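Local coordinates for protein agarase (Microbulbifer thermotolerans, PDB 3WZ1) that hydrolyses beta-1,4-galactosidic linkages inside agarose chains, releasing neoagarotetraose as its main product, through a GH16 catalytic domain, at residues S67-G71 against G72-I76; A96-T99 against Y100-M104; T55-L59 against T60-P64; I249-D253 against A254-D258. All blocks are in the same frame, centred on the assembly; numbering follows the deposited sequence.

Along the chain the order is interaction 3, interaction 1, interaction 2, interaction 4, with each closed before the next opens, and all lie in the GH16 catalytic domain, a beta-jelly roll. Interaction 3 is followed closely by interaction 1, although their centres are about 19 Å apart. Strands 60-62 and 73-80 both pair with strand 87-94, from which the chain runs through interaction 2 into strand 102-109. Interaction 4, a short helix start, touches interaction 3 through Leu59 CD1 and Thr250 OG1, 3.6 Å apart. The contacts are thus local turns, a bend and a helix cap at separate places in one domain, with interactions 2 and 4, centres about 35 Å apart, on opposite sides of its centre.

Interaction 1: S67-G71 against G72-I76; sequences SYVSG and GKLAI. With NA (sodium ion), chain B.
Tyr68 and Ala75 face each other in a tight beta hairpin of the jelly roll, where strand 67-70 turns back into strand 73-76 through a type I' turn from Ser70 to Lys73. The short strand axes run antiparallel at 156°. Both residues belong to a hydrogen-bonded pair: Ala75 N donates to Tyr68 O at 2.8 Å, while Tyr68 N returns a bond to Ala75 O. Ser70 and Lys73 form the second such pair, next to the turn.

The Tyr68 side chain starts from CB with CG held between the backbone N and the carbonyl carbon (chi1 60°), which brings the ring over the neighbouring strand. CD1 and CD2 are the ring carbons farther from Ala75 CB; CE1 and CE2 come nearer, and CZ is closest at 3.3 Å, before OH passes beyond the methyl. Ala75 CB therefore sits over one ring face in a CH-pi contact, 3.5 Å from the centroid and displaced toward the rim. On the face carrying Val69 and Leu74, Val69 CG2 meets Leu74 CD1 at 3.9 Å, and Phe29 packs on both side chains.

Gly71 and Gly72 have positive phi at both central positions, as a type I' turn requires. Outside the hairpin, Glu32 binds Ser70 OG and Asp267 binds Lys73 NZ. Asp4, Asp28 and Asp267 share a sodium ion with the turn, whose own ligand is Gly72 O, 2.3 Å from the metal.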
loop_
_atom_site.group_PDB
_atom_site.type_symbol
_atom_site.label_atom_id
_atom_site.label_comp_id
_atom_site.label_asym_id
_atom_site.label_seq_id
_atom_site.Cartn_x
_atom_site.Cartn_y
_atom_site.Cartn_z
ATOM N N SER A 67 1.073 -12.924 8.038
ATOM C CA SER A 67 0.906 -11.628 8.710
ATOM C C SER A 67 0.814 -11.835 10.213
ATOM O O SER A 67 0.292 -12.845 10.677
ATOM C CB SER A 67 -0.355 -10.921 8.189
ATOM O OG SER A 67 -1.521 -11.699 8.392
ATOM N N TYR A 68 1.337 -10.882 10.977
ATOM C CA TYR A 68 1.221 -10.905 12.432
ATOM C C TYR A 68 1.525 -9.506 12.951
ATOM O O TYR A 68 2.089 -8.677 12.232
ATOM C CB TYR A 68 2.158 -11.952 13.084
ATOM C CG TYR A 68 3.621 -11.764 12.833
ATOM C CD1 TYR A 68 4.233 -12.290 11.693
ATOM C CD2 TYR A 68 4.399 -11.056 13.723
ATOM C CE1 TYR A 68 5.595 -12.122 11.462
ATOM C CE2 TYR A 68 5.760 -10.895 13.501
ATOM C CZ TYR A 68 6.343 -11.422 12.374
ATOM O OH TYR A 68 7.698 -11.234 12.151
ATOM N N VAL A 69 1.131 -9.261 14.186
ATOM C CA VAL A 69 1.379 -7.981 14.837
ATOM C C VAL A 69 2.184 -8.262 16.100
ATOM O O VAL A 69 1.763 -9.047 16.960
ATOM C CB VAL A 69 0.080 -7.208 15.154
ATOM C CG1 VAL A 69 0.421 -5.823 15.689
ATOM C CG2 VAL A 69 -0.788 -7.075 13.911
ATOM N N SER A 70 3.332 -7.616 16.208
ATOM C CA SER A 70 4.192 -7.761 17.385
ATOM C C SER A 70 5.207 -6.635 17.498
ATOM O O SER A 70 5.666 -6.089 16.502
ATOM C CB SER A 70 4.938 -9.092 17.348
ATOM O OG SER A 70 5.540 -9.348 18.622
ATOM N N GLY A 71 5.570 -6.310 18.733
ATOM C CA GLY A 71 6.636 -5.345 18.982
ATOM C C GLY A 71 6.368 -3.971 18.405
ATOM O O GLY A 71 7.317 -3.278 18.013
ATOM N N GLY A 72 5.085 -3.600 18.327
ATOM C CA GLY A 72 4.634 -2.283 17.837
ATOM C C GLY A 72 4.488 -2.173 16.315
ATOM O O GLY A 72 4.273 -1.080 15.776
ATOM N N LYS A 73 4.606 -3.289 15.616
ATOM C CA LYS A 73 4.598 -3.279 14.151
ATOM C C LYS A 73 3.693 -4.368 13.619
ATOM O O LYS A 73 3.654 -5.474 14.165
ATOM C CB LYS A 73 5.999 -3.578 13.596
ATOM C CG LYS A 73 7.137 -2.724 14.144
ATOM C CD LYS A 73 7.083 -1.350 13.560
ATOM C CE LYS A 73 8.252 -0.479 14.011
ATOM N NZ LYS A 73 7.977 0.123 15.349
ATOM N N LEU A 74 3.012 -4.060 12.523
ATOM C CA LEU A 74 2.484 -5.108 11.658
ATOM C C LEU A 74 3.619 -5.656 10.805
ATOM O O LEU A 74 4.378 -4.900 10.204
ATOM C CB LEU A 74 1.376 -4.552 10.769
ATOM C CG LEU A 74 0.884 -5.417 9.608
ATOM C CD1 LEU A 74 0.078 -6.606 10.100
ATOM C CD2 LEU A 74 0.039 -4.567 8.689
ATOM N N ALA A 75 3.719 -6.989 10.748
ATOM C CA ALA A 75 4.701 -7.676 9.920
ATOM C C ALA A 75 3.982 -8.438 8.833
ATOM O O ALA A 75 3.032 -9.181 9.113
ATOM C CB ALA A 75 5.540 -8.643 10.748
ATOM N N ILE A 76 4.427 -8.215 7.605
ATOM C CA ILE A 76 4.026 -8.956 6.432
ATOM C C ILE A 76 5.262 -9.718 5.981
ATOM O O ILE A 76 6.251 -9.108 5.524
ATOM C CB ILE A 76 3.562 -8.007 5.319
ATOM C CG1 ILE A 76 2.390 -7.128 5.741
ATOM C CG2 ILE A 76 3.272 -8.775 4.022
ATOM C CD1 ILE A 76 1.122 -7.883 6.105
HETATM NA NA NA B . 3.471 1.084 15.651
#

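Interaction 2: A96-T99 against Y100-M104; sequences APLT and YPVYM
Thr99, Leu98 and Tyr100 carry most of this local contact, in which the chain leaving strand 87-94 bends into strand 102-109 of the jelly roll. The bend includes a cis peptide bond between Tyr100 and Pro101. Beyond it, Val102 CG1 comes 3.5 Å from Thr99 O. A Val102 chi1 of 62° sets CG1 between its own backbone N and carbonyl carbon, and this is the branch that touches the threonine carbonyl.

No direct hydrogen bond joins the segments. A water donates to Tyr100 O at 3.0 Å and, in the Thr99 conformer described, lies 3.2 Å from Thr99 OG1; because Thr99 has a second conformer, this half of the bridge is doubtful. Tyr100 points away from the preceding segment and packs on Pro196.

Leu98 turns to the inner side of the bend. Its CD1 lies 4.0 Å from Met104 SD, the two side chains running antiparallel alongside one another, and 4.3 Å from Val102 CG2. Met104 reaches it with chi1 at -46° and an extended chi2 (-180°), which carry SD to the leucine methyl. Phe121 of strand 116-123 touches both Leu98 and Met104, while Phe271 of strand 264-276 adds to the surroundings of Leu98.

Chemically, Leu98 meets Val102 and Met104 through dispersion and exclusion of water, and Val102 CG1 rests against the Thr99 carbonyl. The bend is therefore held across the segments mainly by apolar contact, with the water a polar link only if Thr99 keeps the conformer described.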
loop_
_atom_site.group_PDB
_atom_site.type_symbol
_atom_site.label_atom_id
_atom_site.label_comp_id
_atom_site.label_asym_id
_atom_site.label_seq_id
_atom_site.Cartn_x
_atom_site.Cartn_y
_atom_site.Cartn_z
ATOM N N ALA A 96 -13.983 -2.430 6.651
ATOM C CA ALA A 96 -14.820 -1.378 6.081
ATOM C C ALA A 96 -13.984 -0.510 5.149
ATOM O O ALA A 96 -12.791 -0.380 5.369
ATOM C CB ALA A 96 -15.385 -0.525 7.196
ATOM N N PRO A 97 -14.612 0.081 4.125
ATOM C CA PRO A 97 -13.905 0.912 3.172
ATOM C C PRO A 97 -13.925 2.386 3.540
ATOM O O PRO A 97 -14.689 2.807 4.433
ATOM C CB PRO A 97 -14.699 0.698 1.897
ATOM C CG PRO A 97 -16.111 0.578 2.389
ATOM C CD PRO A 97 -16.027 -0.107 3.725
ATOM N N LEU A 98 -13.074 3.139 2.848
ATOM C CA LEU A 98 -12.989 4.585 2.967
ATOM C C LEU A 98 -13.510 5.237 1.707
ATOM O O LEU A 98 -13.561 4.611 0.635
ATOM C CB LEU A 98 -11.540 5.007 3.143
ATOM C CG LEU A 98 -10.820 4.379 4.321
ATOM C CD1 LEU A 98 -9.396 4.821 4.339
ATOM C CD2 LEU A 98 -11.503 4.709 5.629
ATOM N N THR A 99 -13.912 6.498 1.852
ATOM C CA THR A 99 -14.337 7.315 0.723
ATOM C C THR A 99 -13.672 8.675 0.781
ATOM O O THR A 99 -13.357 9.169 1.854
ATOM C CB THR A 99 -15.861 7.545 0.709
ATOM O OG1 THR A 99 -16.307 7.987 2.013
ATOM C CG2 THR A 99 -16.600 6.263 0.241
ATOM N N TYR A 100 -13.483 9.289 -0.374
ATOM C CA TYR A 100 -12.992 10.661 -0.433
ATOM C C TYR A 100 -14.019 11.581 0.230
ATOM O O TYR A 100 -15.200 11.249 0.274
ATOM C CB TYR A 100 -12.760 11.109 -1.873
ATOM C CG TYR A 100 -14.036 11.367 -2.643
ATOM C CD1 TYR A 100 -14.677 12.594 -2.547
ATOM C CD2 TYR A 100 -14.599 10.398 -3.466
ATOM C CE1 TYR A 100 -15.848 12.845 -3.236
ATOM C CE2 TYR A 100 -15.795 10.634 -4.131
ATOM C CZ TYR A 100 -16.403 11.878 -4.019
ATOM O OH TYR A 100 -17.569 12.157 -4.724
ATOM N N PRO A 101 -13.568 12.717 0.771
ATOM C CA PRO A 101 -12.185 13.117 0.952
ATOM C C PRO A 101 -11.559 12.421 2.157
ATOM O O PRO A 101 -12.186 12.312 3.220
ATOM C CB PRO A 101 -12.281 14.623 1.214
ATOM C CG PRO A 101 -13.624 14.793 1.867
ATOM C CD PRO A 101 -14.516 13.715 1.304
ATOM N N VAL A 102 -10.318 11.972 1.993
ATOM C CA VAL A 102 -9.633 11.299 3.067
ATOM C C VAL A 102 -8.134 11.334 2.836
ATOM O O VAL A 102 -7.689 11.196 1.699
ATOM C CB VAL A 102 -10.136 9.831 3.215
ATOM C CG1 VAL A 102 -9.860 9.022 1.948
ATOM C CG2 VAL A 102 -9.549 9.165 4.450
ATOM N N TYR A 103 -7.377 11.548 3.911
ATOM C CA TYR A 103 -5.912 11.428 3.869
ATOM C C TYR A 103 -5.541 10.068 4.433
ATOM O O TYR A 103 -5.979 9.726 5.520
ATOM C CB TYR A 103 -5.229 12.540 4.688
ATOM C CG TYR A 103 -3.725 12.454 4.676
ATOM C CD1 TYR A 103 -2.997 12.812 3.541
ATOM C CD2 TYR A 103 -3.020 11.977 5.785
ATOM C CE1 TYR A 103 -1.620 12.724 3.509
ATOM C CE2 TYR A 103 -1.642 11.870 5.745
ATOM C CZ TYR A 103 -0.949 12.236 4.605
ATOM O OH TYR A 103 0.429 12.143 4.565
ATOM N N MET A 104 -4.733 9.311 3.694
ATOM C CA MET A 104 -4.424 7.909 4.019
ATOM C C MET A 104 -2.911 7.743 4.017
ATOM O O MET A 104 -2.282 8.016 2.998
ATOM C CB MET A 104 -5.037 6.996 2.951
ATOM C CG MET A 104 -6.468 7.354 2.609
ATOM S SD MET A 104 -7.236 6.288 1.339
ATOM C CE MET A 104 -6.254 6.684 -0.088
HETATM O O HOH W 1 -16.592 10.999 2.931
#

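Interaction 3: T55-L59 against T60-P64; sequences TGPGL and TEWHP
Thr60 meets Pro57 across a type II' turn that spans Pro57 to Thr60: Thr60 N donates to Pro57 O at 2.8 Å. Its chi1 of -54° sets OG1 beside the backbone N and leaves the methyl, CG2, anti to that N, where it comes over the Trp62 ring. OG1 stays by Pro57 and is hydrogen-bonded to Asp240 N. Thr60 O accepts from a water 2.7 Å away, which also lies 2.6 Å from Thr55 OG1. The Pro57 side chain is about 8 Å from that of Glu134, the predicted proton donor.

Glu61 follows with CG beside Thr55 CB at 4.0 Å, the two side chains running alongside each other, while its carboxylate forms a salt bridge with Lys81. The turn leads here into strand 60-62 of the jelly roll, which pairs in parallel with strand 87-94.

Trp62 N then bonds to Thr55 O at 2.9 Å, with an N-H...O angle of 163°. The indole turns back over the loop. Gly56 CA lies over the face of its six-membered ring, 3.6 Å from that centroid and 19° off the normal, a CH-pi contact. Thr55 O and Thr60 CG2 lie above the same face, likewise toward the rim. Pro57 CD approaches Trp62 CZ2 obliquely at 3.8 Å, and Trp62 NE1 is bonded to Met238 O.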
loop_
_atom_site.group_PDB
_atom_site.type_symbol
_atom_site.label_atom_id
_atom_site.label_comp_id
_atom_site.label_asym_id
_atom_site.label_seq_id
_atom_site.Cartn_x
_atom_site.Cartn_y
_atom_site.Cartn_z
ATOM N N THR A 55 -6.308 -15.309 -4.353
ATOM C CA THR A 55 -5.060 -15.469 -3.595
ATOM C C THR A 55 -3.853 -14.740 -4.192
ATOM O O THR A 55 -2.747 -14.859 -3.656
ATOM C CB THR A 55 -4.738 -16.947 -3.380
ATOM O OG1 THR A 55 -4.727 -17.613 -4.640
ATOM C CG2 THR A 55 -5.794 -17.557 -2.447
ATOM N N GLY A 56 -4.056 -13.998 -5.279
ATOM C CA GLY A 56 -3.085 -12.994 -5.693
ATOM C C GLY A 56 -2.447 -13.164 -7.047
ATOM O O GLY A 56 -2.674 -14.172 -7.746
ATOM N N PRO A 57 -1.658 -12.157 -7.450
ATOM C CA PRO A 57 -1.052 -12.080 -8.761
ATOM C C PRO A 57 0.203 -12.912 -8.860
ATOM O O PRO A 57 0.708 -13.427 -7.875
ATOM C CB PRO A 57 -0.716 -10.600 -8.879
ATOM C CG PRO A 57 -0.373 -10.202 -7.500
ATOM C CD PRO A 57 -1.362 -10.953 -6.651
ATOM N N GLY A 58 0.722 -13.045 -10.067
ATOM C CA GLY A 58 2.029 -13.645 -10.255
ATOM C C GLY A 58 2.119 -15.015 -9.618
ATOM O O GLY A 58 1.220 -15.864 -9.784
ATOM N N LEU A 59 3.192 -15.224 -8.866
ATOM C CA LEU A 59 3.427 -16.462 -8.105
ATOM C C LEU A 59 2.959 -16.321 -6.641
ATOM O O LEU A 59 3.239 -17.167 -5.808
ATOM C CB LEU A 59 4.902 -16.853 -8.178
ATOM C CG LEU A 59 5.456 -17.010 -9.597
ATOM C CD1 LEU A 59 6.945 -17.269 -9.565
ATOM C CD2 LEU A 59 4.707 -18.104 -10.352
ATOM N N THR A 60 2.196 -15.272 -6.348
ATOM C CA THR A 60 1.688 -15.020 -5.004
ATOM C C THR A 60 0.621 -16.042 -4.594
ATOM O O THR A 60 -0.261 -16.376 -5.386
ATOM C CB THR A 60 0.968 -13.660 -4.932
ATOM O OG1 THR A 60 1.852 -12.636 -5.414
ATOM C CG2 THR A 60 0.449 -13.320 -3.530
ATOM N N GLU A 61 0.702 -16.472 -3.346
ATOM C CA GLU A 61 -0.433 -17.049 -2.688
ATOM C C GLU A 61 -0.568 -16.447 -1.299
ATOM O O GLU A 61 0.198 -16.769 -0.398
ATOM C CB GLU A 61 -0.329 -18.572 -2.637
ATOM C CG GLU A 61 -1.643 -19.197 -2.281
ATOM C CD GLU A 61 -1.589 -20.716 -2.170
ATOM O OE1 GLU A 61 -1.066 -21.392 -3.076
ATOM O OE2 GLU A 61 -2.116 -21.207 -1.164
ATOM N N TRP A 62 -1.503 -15.513 -1.127
ATOM C CA TRP A 62 -1.662 -14.883 0.188
ATOM C C TRP A 62 -2.060 -15.916 1.224
ATOM O O TRP A 62 -2.822 -16.833 0.936
ATOM C CB TRP A 62 -2.661 -13.730 0.156
ATOM C CG TRP A 62 -2.187 -12.564 -0.677
ATOM C CD1 TRP A 62 -0.970 -11.914 -0.577
ATOM C CD2 TRP A 62 -2.922 -11.871 -1.695
ATOM N NE1 TRP A 62 -0.907 -10.883 -1.486
ATOM C CE2 TRP A 62 -2.086 -10.840 -2.191
ATOM C CE3 TRP A 62 -4.208 -12.010 -2.228
ATOM C CZ2 TRP A 62 -2.497 -9.970 -3.203
ATOM C CZ3 TRP A 62 -4.610 -11.137 -3.231
ATOM C CH2 TRP A 62 -3.756 -10.132 -3.711
ATOM N N HIS A 63 -1.478 -15.794 2.407
ATOM C CA HIS A 63 -1.562 -16.826 3.437
ATOM C C HIS A 63 -1.709 -16.151 4.801
ATOM O O HIS A 63 -0.928 -15.256 5.148
ATOM C CB HIS A 63 -0.293 -17.654 3.349
ATOM C CG HIS A 63 -0.278 -18.899 4.194
ATOM N ND1 HIS A 63 -0.547 -18.906 5.543
ATOM C CD2 HIS A 63 0.079 -20.165 3.880
ATOM C CE1 HIS A 63 -0.394 -20.133 6.016
ATOM N NE2 HIS A 63 -0.011 -20.918 5.031
ATOM N N PRO A 64 -2.721 -16.556 5.597
ATOM C CA PRO A 64 -2.993 -15.833 6.837
ATOM C C PRO A 64 -1.826 -15.866 7.841
ATOM O O PRO A 64 -1.672 -14.947 8.628
ATOM C CB PRO A 64 -4.281 -16.492 7.370
ATOM C CG PRO A 64 -4.311 -17.822 6.728
ATOM C CD PRO A 64 -3.682 -17.652 5.382
HETATM O O HOH W 2 -2.374 -17.955 -5.673
HETATM O O HOH W 3 -0.026 -17.503 -7.970
#

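Interaction 4: I249-D253 against A254-D258; sequences ITPTD and AELAD
A capping box formed by Thr252 and Glu255 opens the short helix 253-256, with each residue's side chain taking the other's backbone N-H. Thr252, at the N-cap, accepts through OG1 from Glu255 N at 3.1 Å. In return Glu255 OE1 accepts from Thr252 N at 3.0 Å, a nearly straight bond (166°) whose donor lies 37° out of the carboxylate plane. The Thr252 torsion (chi1 65°) sets OG1 between its backbone N and carbonyl carbon, where it accepts from Glu255 N.

The helix proper begins with Leu256 N bonded to Thr252 O at 3.0 Å, followed by Ala257 N to Asp253 O. This turn lies on the surface of the jelly roll, anchored to strand 73-80: Arg80 forms a salt bridge with Asp253 OD1 and bonds to Pro251 O, while Leu256 packs on Ser78 and Arg80.

Just ahead of the cap, Pro251 CB lies 3.7 Å from Leu256 CG, an apolar contact beside the polar box. Glu255 OE1 is 3.3 Å from Pro251 CA, and the other carboxylate oxygen, OE2, forms a salt bridge with Arg140, whose NH2 also bonds to Thr250 O.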
loop_
_atom_site.group_PDB
_atom_site.type_symbol
_atom_site.label_atom_id
_atom_site.label_comp_id
_atom_site.label_asym_id
_atom_site.label_seq_id
_atom_site.Cartn_x
_atom_site.Cartn_y
_atom_site.Cartn_z
ATOM N N ILE A 249 11.928 -12.065 -12.723
ATOM C CA ILE A 249 12.309 -11.460 -11.443
ATOM C C ILE A 249 11.309 -11.893 -10.367
ATOM O O ILE A 249 10.162 -11.448 -10.356
ATOM C CB ILE A 249 12.397 -9.925 -11.526
ATOM C CG1 ILE A 249 13.522 -9.519 -12.491
ATOM C CG2 ILE A 249 12.647 -9.325 -10.146
ATOM C CD1 ILE A 249 13.746 -8.031 -12.566
ATOM N N THR A 250 11.784 -12.738 -9.467
ATOM C CA THR A 250 10.982 -13.330 -8.399
ATOM C C THR A 250 11.956 -13.792 -7.317
ATOM O O THR A 250 13.131 -14.088 -7.615
ATOM C CB THR A 250 10.088 -14.482 -8.962
ATOM O OG1 THR A 250 9.120 -14.898 -7.981
ATOM C CG2 THR A 250 10.921 -15.692 -9.329
ATOM N N PRO A 251 11.512 -13.859 -6.054
ATOM C CA PRO A 251 12.470 -14.207 -5.018
ATOM C C PRO A 251 13.076 -15.602 -5.160
ATOM O O PRO A 251 12.402 -16.543 -5.605
ATOM C CB PRO A 251 11.658 -14.151 -3.727
ATOM C CG PRO A 251 10.552 -13.230 -4.050
ATOM C CD PRO A 251 10.205 -13.475 -5.478
ATOM N N THR A 252 14.322 -15.723 -4.743
ATOM C CA THR A 252 14.969 -17.026 -4.656
ATOM C C THR A 252 14.641 -17.676 -3.307
ATOM O O THR A 252 14.231 -17.014 -2.336
ATOM C CB THR A 252 16.493 -16.896 -4.766
ATOM O OG1 THR A 252 16.987 -16.165 -3.640
ATOM C CG2 THR A 252 16.892 -16.197 -6.062
ATOM N N ASP A 253 14.854 -18.990 -3.207
ATOM C CA ASP A 253 14.689 -19.665 -1.937
ATOM C C ASP A 253 15.594 -19.061 -0.844
ATOM O O ASP A 253 15.197 -18.941 0.298
ATOM C CB ASP A 253 15.039 -21.159 -2.055
ATOM C CG ASP A 253 14.050 -21.943 -2.884
ATOM O OD1 ASP A 253 13.058 -21.390 -3.390
ATOM O OD2 ASP A 253 14.268 -23.166 -3.030
ATOM N N ALA A 254 16.810 -18.671 -1.215
ATOM C CA ALA A 254 17.747 -18.111 -0.251
ATOM C C ALA A 254 17.243 -16.779 0.314
ATOM O O ALA A 254 17.362 -16.521 1.500
ATOM C CB ALA A 254 19.120 -17.930 -0.880
ATOM N N GLU A 255 16.647 -15.956 -0.544
ATOM C CA GLU A 255 16.065 -14.683 -0.111
ATOM C C GLU A 255 14.863 -14.919 0.810
ATOM O O GLU A 255 14.732 -14.314 1.868
ATOM C CB GLU A 255 15.649 -13.858 -1.321
ATOM C CG GLU A 255 16.818 -13.258 -2.080
ATOM C CD GLU A 255 16.465 -12.686 -3.419
ATOM O OE1 GLU A 255 15.410 -13.035 -3.991
ATOM O OE2 GLU A 255 17.249 -11.858 -3.928
ATOM N N LEU A 256 13.997 -15.854 0.417
ATOM C CA LEU A 256 12.789 -16.129 1.187
ATOM C C LEU A 256 13.085 -16.715 2.558
ATOM O O LEU A 256 12.321 -16.540 3.492
ATOM C CB LEU A 256 11.877 -17.082 0.411
ATOM C CG LEU A 256 11.229 -16.464 -0.820
ATOM C CD1 LEU A 256 10.741 -17.555 -1.740
ATOM C CD2 LEU A 256 10.095 -15.539 -0.422
ATOM N N ALA A 257 14.216 -17.411 2.662
ATOM C CA ALA A 257 14.637 -17.984 3.911
ATOM C C ALA A 257 15.345 -17.027 4.855
ATOM O O ALA A 257 15.550 -17.371 6.011
ATOM C CB ALA A 257 15.504 -19.195 3.646
ATOM N N ASP A 258 15.709 -15.851 4.358
ATOM C CA ASP A 258 16.485 -14.864 5.134
ATOM C C ASP A 258 15.590 -13.936 5.969
ATOM O O ASP A 258 14.910 -13.078 5.416
ATOM C CB ASP A 258 17.350 -14.056 4.157
ATOM C CG ASP A 258 18.320 -13.142 4.862
ATOM O OD1 ASP A 258 18.157 -12.939 6.062
ATOM O OD2 ASP A 258 19.228 -12.644 4.181
#